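Long-range contacts in probable dehydrogenase (Bordetella bronchiseptica, PDB 3MOI), which probably catalyses NAD(P)-dependent oxidation or reduction of a substrate not yet identified, as a member of the Gfo/Idh/MocA oxidoreductase family: residues V116-V120 / E347-I352; V142-L148 / L304-A310; E211-A216 / M228-Y233. All coordinates share one frame; numbering follows the deposited sequence.

The three contacts divide between the two lobes of the chain. Contact 1 belongs to the nucleotide-binding Rossmann lobe, where a late helix covers one face of the outermost strand; it is partly buried and works mainly through side chains, with no backbone pairing between the segments. Contacts 2 and 3 lie in the second, mixed sheet, where strands 145-153 and 225-231 are neighbours, and both rest chiefly on antiparallel backbone hydrogen bonds. Contact 2 runs from a buried pairing out to a more exposed polar turn, whereas contact 3 is buried throughout. Their centres are about 24 Å apart within one chain, yet both touch the second subunit, whereas no other chain of the assembly touches the two segments of contact 1.

Contact 1 of 3, residues V116-V120 / E347-I352; sequences VHLVV and ELRDAI
H117 lays its imidazole against A351 near the C-terminal end of helix 340-352, and V119 presses into the same helix one turn earlier. The CB of A351 stands over the face of the H117 ring, 3.9 Å from its centroid and 22° off the normal, a CH-pi contact. On the same side of the ring lie the A351 carbonyl and the I352 amide, while L348 reaches in with CD2 to 3.8 Å from H117 CB. Both methyls of V119 are used: CG1 comes to 3.8 Å from E347 OE2, and CG2 to 3.9 Å from E347 CD and 4.3 Å from L348 CD2. E347 can lie there because its CG is anti to the backbone N (chi1 -169°) and the rest of the chain is extended, so its stem passes obliquely over the valine. The carboxylate is then held beyond the contact by a salt bridge from OE2 to R360. Behind the first shell, strand 118-120 forms the edge of the parallel Rossmann sheet, and backbone hydrogen bonds of H117 and V119 to strand 90-93 fix which residues face the helix; L118 turns the other way, onto helix 101-114. H117 is further placed by a hydrogen bond from its N to H90, whose ring also meets its own. The contact thus rests largely on apolar and ring-face packing, and because R360 meets the charge of E347, an apolar strand residue such as V119 can sit beside an acid.

Contact 2 of 3, residues V142-L148 / L304-A310; sequences VGRVSML and LVTCEHA
The amide of R144 donates to E308 OE1 at 2.7 Å, with an N-H...O angle of 160°; it meets the oxygen from above the carboxylate plane, 51° out of it. E308 answers with its own amide, which bonds to R144 O at 3.1 Å, so that the backbone N and O of one arginine are both taken by one glutamate. The two side chains run alongside each other in the same direction, yet the guanidinium stays apart from the carboxylate and makes a weak, long ion pair with D222. Next along the turn, H309 N donates to V142 O at 2.8 Å, and V142 CG2 packs on the methyl of A310. From here strands 145-153 and 302-307 pair antiparallel in the mixed sheet of the C-terminal domain, with a classic beta bulge at the start: S146 and M147 both sit opposite T306, whose O accepts from S146 N and whose N donates to M147 O at 2.9 Å. V145, L148, V305 and C307 line one face; V145 CG2 touches V305 CG1 at 4.1 Å, and helices 128-139 and 179-190 pack on V145 and L148 respectively. M147 and T306 occupy the other face. With M147 CG in the crowded position between backbone N and carbonyl carbon (chi1 76°), the extended thioether crosses the threonine, bringing CE to 3.8 Å from T306 CG2. Beyond them comes the second subunit, whose Y153 packs on T306 and L304 and whose N213 packs on M147.

Contact 3 of 3, residues E211-A216 / M228-Y233; sequences EGNCAA and MVYSGY
Strands 213-216 and 228-231 run antiparallel at 171°, their axes approaching to 4.6 Å, as the two arms of a beta hairpin. Each hydrogen-bonded pair closes a ring of two bonds: C214 N to Y230 O (2.7 Å) with Y230 N to C214 O, and A216 N to M228 O with M228 N to A216 O (2.8 Å). Past N213 the ladder weakens, G232 N making only a weak bond to G212 O, and the 211-216 arm carries a classic bulge where G212 and N213 both face G202 on the next strand. Y233 folds back beside G212. Its CG is anti to the carbonyl carbon (chi1 -62°), which sends the ring across the end of the ladder, where its OH accepts a weak bond from G212 N at 3.2 Å; its stronger partner is the amide of L204. The side chain of N213 meets the edge of that ring, with CB 3.6 Å from Y233 CE2 and the amide plane steeply inclined to it. Along the strands, A215 CB faces V229 CG2 at 4.4 Å, on the same face as N213 and S231; M147 of the second subunit packs against all four. The opposite face carries C214, A216, M228 and Y230. Y230 turns the CD2 edge of its ring toward G212 O at 4.0 Å and hydrogen-bonds through OH to Q178, while M228 rests on helix 179-190. The four strong backbone bonds fix the register, which places each side chain on its face: small and apolar groups with one amide and one hydroxyl meet the partner subunit, while Y230 and M228 pack into the subunit's own interior, against helix 179-190 among others.

Contact 1 of 3, residues V116-V120 / E347-I352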
loop_
_atom_site.group_PDB
_atom_site.type_symbol
_atom_site.label_atom_id
_atom_site.label_comp_id
_atom_site.label_asym_id
_atom_site.label_seq_id
_atom_site.Cartn_x
_atom_site.Cartn_y
_atom_site.Cartn_z
ATOM N N VAL A 116 10.556 18.249 33.970
ATOM C CA VAL A 116 10.835 16.826 33.861
ATOM C C VAL A 116 10.859 16.356 32.407
ATOM O O VAL A 116 10.378 17.068 31.535
ATOM C CB VAL A 116 9.836 15.971 34.702
ATOM C CG1 VAL A 116 9.840 16.419 36.174
ATOM C CG2 VAL A 116 8.503 15.932 34.091
ATOM N N HIS A 117 11.411 15.169 32.155
ATOM C CA HIS A 117 11.376 14.577 30.839
ATOM C C HIS A 117 10.273 13.572 30.727
ATOM O O HIS A 117 10.075 12.786 31.656
ATOM C CB HIS A 117 12.676 13.883 30.512
ATOM C CG HIS A 117 13.823 14.829 30.400
ATOM N ND1 HIS A 117 14.764 14.997 31.406
ATOM C CD2 HIS A 117 14.148 15.708 29.430
ATOM C CE1 HIS A 117 15.642 15.908 31.032
ATOM N NE2 HIS A 117 15.299 16.341 29.833
ATOM N N LEU A 118 9.611 13.572 29.569
ATOM C CA LEU A 118 8.529 12.667 29.270
ATOM C C LEU A 118 8.752 12.029 27.960
ATOM O O LEU A 118 9.030 12.700 27.043
ATOM C CB LEU A 118 7.176 13.427 29.124
ATOM C CG LEU A 118 5.991 12.482 28.740
ATOM C CD1 LEU A 118 4.622 12.804 29.521
ATOM C CD2 LEU A 118 5.779 12.497 27.270
ATOM N N VAL A 119 8.532 10.737 27.843
ATOM C CA VAL A 119 8.499 10.058 26.570
ATOM C C VAL A 119 7.180 9.290 26.455
ATOM O O VAL A 119 6.755 8.661 27.425
ATOM C CB VAL A 119 9.632 8.985 26.520
ATOM C CG1 VAL A 119 9.342 7.851 25.430
ATOM C CG2 VAL A 119 10.985 9.621 26.354
ATOM N N VAL A 120 6.594 9.205 25.263
ATOM C CA VAL A 120 5.478 8.266 25.037
ATOM C C VAL A 120 5.845 7.124 24.093
ATOM O O VAL A 120 6.372 7.446 23.050
ATOM C CB VAL A 120 4.242 9.121 24.509
ATOM C CG1 VAL A 120 4.563 10.578 24.274
ATOM C CG2 VAL A 120 3.514 8.518 23.327
ATOM N N GLU A 347 15.518 6.125 25.382
ATOM C CA GLU A 347 15.191 7.484 25.024
ATOM C C GLU A 347 15.055 8.327 26.293
ATOM O O GLU A 347 15.611 9.383 26.361
ATOM C CB GLU A 347 13.946 7.541 24.184
ATOM C CG GLU A 347 13.758 8.864 23.623
ATOM C CD GLU A 347 12.502 8.993 22.789
ATOM O OE1 GLU A 347 12.229 10.153 22.347
ATOM O OE2 GLU A 347 11.803 7.964 22.562
ATOM N N LEU A 348 14.409 7.829 27.332
ATOM C CA LEU A 348 14.365 8.613 28.590
ATOM C C LEU A 348 15.734 8.814 29.253
ATOM O O LEU A 348 16.085 9.956 29.635
ATOM C CB LEU A 348 13.491 7.944 29.614
ATOM C CG LEU A 348 12.434 8.664 30.406
ATOM C CD1 LEU A 348 12.489 8.092 31.826
ATOM C CD2 LEU A 348 12.429 10.133 30.336
ATOM N N ARG A 349 16.496 7.716 29.381
ATOM C CA ARG A 349 17.832 7.773 30.020
ATOM C C ARG A 349 18.625 8.852 29.374
ATOM O O ARG A 349 19.193 9.694 30.042
ATOM C CB ARG A 349 18.601 6.450 29.909
ATOM C CG ARG A 349 20.045 6.501 30.590
ATOM C CD ARG A 349 21.252 5.994 29.609
ATOM N NE ARG A 349 20.863 4.682 29.069
ATOM C CZ ARG A 349 20.633 4.367 27.795
ATOM N NH1 ARG A 349 20.839 5.207 26.781
ATOM N NH2 ARG A 349 20.221 3.145 27.542
ATOM N N ASP A 350 18.656 8.802 28.061
ATOM C CA ASP A 350 19.360 9.763 27.271
ATOM C C ASP A 350 18.935 11.181 27.550
ATOM O O ASP A 350 19.772 12.083 27.614
ATOM C CB ASP A 350 19.177 9.461 25.775
ATOM C CG ASP A 350 20.162 8.398 25.250
ATOM O OD1 ASP A 350 21.057 7.978 25.995
ATOM O OD2 ASP A 350 20.034 7.985 24.075
ATOM N N ALA A 351 17.639 11.383 27.745
ATOM C CA ALA A 351 17.119 12.680 28.067
ATOM C C ALA A 351 17.544 13.134 29.451
ATOM O O ALA A 351 18.001 14.258 29.652
ATOM C CB ALA A 351 15.640 12.632 27.940
ATOM N N ILE A 352 17.396 12.246 30.429
ATOM C CA ILE A 352 17.736 12.591 31.811
ATOM C C ILE A 352 19.217 12.856 31.884
ATOM O O ILE A 352 19.640 13.768 32.565
ATOM C CB ILE A 352 17.414 11.428 32.757
ATOM C CG1 ILE A 352 15.902 11.188 32.814
ATOM C CG2 ILE A 352 18.027 11.716 34.204
ATOM C CD1 ILE A 352 15.447 9.806 33.375
#

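Contact 2 of 3, residues V142-L148 / L304-A310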
loop_
_atom_site.group_PDB
_atom_site.type_symbol
_atom_site.label_atom_id
_atom_site.label_comp_id
_atom_site.label_asym_id
_atom_site.label_seq_id
_atom_site.Cartn_x
_atom_site.Cartn_y
_atom_site.Cartn_z
ATOM N N VAL A 142 21.244 7.514 0.427
ATOM C CA VAL A 142 20.035 7.016 -0.176
ATOM C C VAL A 142 19.237 8.107 -0.867
ATOM O O VAL A 142 18.365 7.794 -1.652
ATOM C CB VAL A 142 19.253 6.324 0.962
ATOM C CG1 VAL A 142 17.825 6.794 1.078
ATOM C CG2 VAL A 142 19.479 4.817 0.914
ATOM N N GLY A 143 19.551 9.377 -0.575
ATOM C CA GLY A 143 18.892 10.574 -1.166
ATOM C C GLY A 143 17.601 10.950 -0.420
ATOM O O GLY A 143 17.295 10.334 0.576
ATOM N N ARG A 144 16.844 11.936 -0.922
ATOM C CA ARG A 144 15.556 12.349 -0.325
ATOM C C ARG A 144 14.407 11.340 -0.391
ATOM O O ARG A 144 14.220 10.632 -1.402
ATOM C CB ARG A 144 15.025 13.615 -0.979
ATOM C CG ARG A 144 15.928 14.843 -0.770
ATOM C CD ARG A 144 15.072 16.065 -0.271
ATOM N NE ARG A 144 15.507 17.366 -0.818
ATOM C CZ ARG A 144 14.732 18.458 -0.877
ATOM N NH1 ARG A 144 13.466 18.431 -0.417
ATOM N NH2 ARG A 144 15.224 19.588 -1.386
ATOM N N VAL A 145 13.616 11.294 0.681
ATOM C CA VAL A 145 12.388 10.559 0.666
ATOM C C VAL A 145 11.422 11.240 -0.275
ATOM O O VAL A 145 11.228 12.434 -0.183
ATOM C CB VAL A 145 11.734 10.520 2.018
ATOM C CG1 VAL A 145 10.367 9.772 1.931
ATOM C CG2 VAL A 145 12.672 9.868 3.030
ATOM N N SER A 146 10.834 10.460 -1.185
ATOM C CA SER A 146 9.761 10.934 -2.055
ATOM C C SER A 146 8.393 10.527 -1.520
ATOM O O SER A 146 7.456 11.302 -1.565
ATOM C CB SER A 146 9.923 10.411 -3.487
ATOM O OG SER A 146 8.871 10.922 -4.325
ATOM N N MET A 147 8.289 9.324 -1.003
ATOM C CA MET A 147 7.016 8.797 -0.593
ATOM C C MET A 147 7.237 7.605 0.301
ATOM O O MET A 147 8.230 6.983 0.187
ATOM C CB MET A 147 6.121 8.451 -1.798
ATOM C CG MET A 147 6.426 7.143 -2.627
ATOM S SD MET A 147 5.235 6.817 -3.966
ATOM C CE MET A 147 6.128 5.419 -4.606
ATOM N N LEU A 148 6.341 7.340 1.237
ATOM C CA LEU A 148 6.367 6.119 2.023
ATOM C C LEU A 148 5.114 5.320 1.783
ATOM O O LEU A 148 4.071 5.889 1.540
ATOM C CB LEU A 148 6.362 6.450 3.507
ATOM C CG LEU A 148 7.669 6.866 4.169
ATOM C CD1 LEU A 148 7.836 8.354 3.920
ATOM C CD2 LEU A 148 7.579 6.543 5.590
ATOM N N LEU A 304 7.519 0.593 3.273
ATOM C CA LEU A 304 8.357 0.771 2.090
ATOM C C LEU A 304 8.698 2.245 1.799
ATOM O O LEU A 304 7.835 3.030 1.408
ATOM C CB LEU A 304 7.633 0.150 0.847
ATOM C CG LEU A 304 7.447 -1.395 0.850
ATOM C CD1 LEU A 304 6.234 -1.940 0.123
ATOM C CD2 LEU A 304 8.698 -2.031 0.288
ATOM N N VAL A 305 9.957 2.626 1.959
ATOM C CA VAL A 305 10.310 4.049 1.901
ATOM C C VAL A 305 10.964 4.264 0.598
ATOM O O VAL A 305 12.008 3.704 0.380
ATOM C CB VAL A 305 11.306 4.390 2.997
ATOM C CG1 VAL A 305 11.714 5.841 2.956
ATOM C CG2 VAL A 305 10.734 3.955 4.306
ATOM N N THR A 306 10.400 5.049 -0.294
ATOM C CA THR A 306 11.065 5.137 -1.541
ATOM C C THR A 306 11.830 6.461 -1.661
ATOM O O THR A 306 11.279 7.567 -1.648
ATOM C CB THR A 306 10.142 4.677 -2.778
ATOM O OG1 THR A 306 9.978 5.703 -3.740
ATOM C CG2 THR A 306 8.901 4.111 -2.381
ATOM N N CYS A 307 13.154 6.331 -1.696
ATOM C CA CYS A 307 14.029 7.471 -1.844
ATOM C C CYS A 307 14.605 7.572 -3.243
ATOM O O CYS A 307 14.424 6.694 -4.038
ATOM C CB CYS A 307 15.130 7.405 -0.822
ATOM S SG CYS A 307 14.576 6.883 0.798
ATOM N N GLU A 308 15.273 8.687 -3.528
ATOM C CA GLU A 308 15.928 8.924 -4.811
ATOM C C GLU A 308 16.843 7.744 -5.215
ATOM O O GLU A 308 16.811 7.306 -6.335
ATOM C CB GLU A 308 16.801 10.193 -4.760
ATOM C CG GLU A 308 16.081 11.534 -4.897
ATOM C CD GLU A 308 16.906 12.773 -4.374
ATOM O OE1 GLU A 308 17.743 12.683 -3.408
ATOM O OE2 GLU A 308 16.656 13.859 -4.962
ATOM N N HIS A 309 17.656 7.236 -4.302
ATOM C CA HIS A 309 18.648 6.235 -4.715
ATOM C C HIS A 309 18.356 4.828 -4.180
ATOM O O HIS A 309 19.154 3.920 -4.372
ATOM C CB HIS A 309 20.094 6.726 -4.402
ATOM C CG HIS A 309 20.464 7.996 -5.131
ATOM N ND1 HIS A 309 20.920 9.128 -4.487
ATOM C CD2 HIS A 309 20.378 8.323 -6.441
ATOM C CE1 HIS A 309 21.114 10.090 -5.372
ATOM N NE2 HIS A 309 20.795 9.624 -6.565
ATOM N N ALA A 310 17.167 4.613 -3.626
ATOM C CA ALA A 310 16.843 3.314 -3.068
ATOM C C ALA A 310 15.410 3.233 -2.574
ATOM O O ALA A 310 14.823 4.266 -2.275
ATOM C CB ALA A 310 17.786 3.019 -1.889
#

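Contact 3 of 3, residues E211-A216 / M228-Y233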
loop_
_atom_site.group_PDB
_atom_site.type_symbol
_atom_site.label_atom_id
_atom_site.label_comp_id
_atom_site.label_asym_id
_atom_site.label_seq_id
_atom_site.Cartn_x
_atom_site.Cartn_y
_atom_site.Cartn_z
ATOM N N GLU A 211 -13.898 1.496 14.613
ATOM C CA GLU A 211 -13.187 1.478 13.378
ATOM C C GLU A 211 -12.284 0.260 13.336
ATOM O O GLU A 211 -11.469 0.066 14.211
ATOM C CB GLU A 211 -12.364 2.761 13.223
ATOM C CG GLU A 211 -13.182 3.993 12.867
ATOM C CD GLU A 211 -13.871 4.669 14.033
ATOM O OE1 GLU A 211 -13.437 4.414 15.177
ATOM O OE2 GLU A 211 -14.871 5.444 13.804
ATOM N N GLY A 212 -12.437 -0.552 12.315
ATOM C CA GLY A 212 -11.493 -1.602 12.035
ATOM C C GLY A 212 -10.595 -1.457 10.823
ATOM O O GLY A 212 -9.597 -2.172 10.747
ATOM N N ASN A 213 -10.905 -0.560 9.873
ATOM C CA ASN A 213 -9.948 -0.276 8.777
ATOM C C ASN A 213 -9.824 1.164 8.377
ATOM O O ASN A 213 -10.749 1.965 8.478
ATOM C CB ASN A 213 -10.286 -1.079 7.535
ATOM C CG ASN A 213 -11.671 -0.713 6.933
ATOM O OD1 ASN A 213 -12.675 -0.801 7.591
ATOM N ND2 ASN A 213 -11.694 -0.336 5.696
ATOM N N CYS A 214 -8.706 1.484 7.770
ATOM C CA CYS A 214 -8.493 2.840 7.374
ATOM C C CYS A 214 -7.590 2.904 6.219
ATOM O O CYS A 214 -6.589 2.237 6.228
ATOM C CB CYS A 214 -7.800 3.567 8.484
ATOM S SG CYS A 214 -7.191 5.218 8.039
ATOM N N ALA A 215 -7.905 3.783 5.272
ATOM C CA ALA A 215 -6.993 4.110 4.203
ATOM C C ALA A 215 -6.715 5.603 4.264
ATOM O O ALA A 215 -7.672 6.397 4.316
ATOM C CB ALA A 215 -7.565 3.659 2.766
ATOM N N ALA A 216 -5.426 5.963 4.254
ATOM C CA ALA A 216 -5.014 7.378 4.356
ATOM C C ALA A 216 -3.809 7.744 3.547
ATOM O O ALA A 216 -2.896 6.944 3.383
ATOM C CB ALA A 216 -4.739 7.801 5.857
ATOM N N MET A 228 -0.903 5.272 4.298
ATOM C CA MET A 228 -1.047 4.458 5.509
ATOM C C MET A 228 -2.364 3.706 5.319
ATOM O O MET A 228 -3.407 4.326 5.058
ATOM C CB MET A 228 -1.078 5.387 6.722
ATOM C CG MET A 228 -1.337 4.812 8.093
ATOM S SD MET A 228 -1.557 6.093 9.425
ATOM C CE MET A 228 -0.603 7.253 8.618
ATOM N N VAL A 229 -2.292 2.382 5.387
ATOM C CA VAL A 229 -3.438 1.516 5.266
ATOM C C VAL A 229 -3.424 0.511 6.405
ATOM O O VAL A 229 -2.392 -0.078 6.719
ATOM C CB VAL A 229 -3.422 0.714 3.926
ATOM C CG1 VAL A 229 -4.478 -0.422 3.967
ATOM C CG2 VAL A 229 -3.654 1.610 2.724
ATOM N N TYR A 230 -4.577 0.272 7.008
ATOM C CA TYR A 230 -4.693 -0.638 8.189
ATOM C C TYR A 230 -6.023 -1.333 8.113
ATOM O O TYR A 230 -7.047 -0.675 7.866
ATOM C CB TYR A 230 -4.651 0.128 9.526
ATOM C CG TYR A 230 -4.553 -0.828 10.653
ATOM C CD1 TYR A 230 -3.348 -1.095 11.245
ATOM C CD2 TYR A 230 -5.674 -1.568 11.078
ATOM C CE1 TYR A 230 -3.264 -2.002 12.259
ATOM C CE2 TYR A 230 -5.581 -2.457 12.042
ATOM C CZ TYR A 230 -4.353 -2.690 12.640
ATOM O OH TYR A 230 -4.241 -3.618 13.651
ATOM N N SER A 231 -6.021 -2.639 8.352
ATOM C CA SER A 231 -7.274 -3.418 8.486
ATOM C C SER A 231 -7.093 -4.523 9.535
ATOM O O SER A 231 -6.034 -5.183 9.589
ATOM C CB SER A 231 -7.630 -4.045 7.155
ATOM O OG SER A 231 -8.829 -4.773 7.220
ATOM N N GLY A 232 -8.106 -4.701 10.380
ATOM C CA GLY A 232 -7.983 -5.509 11.603
ATOM C C GLY A 232 -9.012 -6.611 11.709
ATOM O O GLY A 232 -9.221 -7.150 12.778
ATOM N N TYR A 233 -9.641 -6.969 10.587
ATOM C CA TYR A 233 -10.803 -7.870 10.620
ATOM C C TYR A 233 -10.409 -9.350 10.609
ATOM O O TYR A 233 -11.274 -10.225 10.505
ATOM C CB TYR A 233 -11.750 -7.517 9.464
ATOM C CG TYR A 233 -12.298 -6.088 9.562
ATOM C CD1 TYR A 233 -13.191 -5.720 10.571
ATOM C CD2 TYR A 233 -11.912 -5.104 8.652
ATOM C CE1 TYR A 233 -13.683 -4.411 10.675
ATOM C CE2 TYR A 233 -12.391 -3.770 8.762
ATOM C CZ TYR A 233 -13.269 -3.443 9.775
ATOM O OH TYR A 233 -13.747 -2.170 9.875
#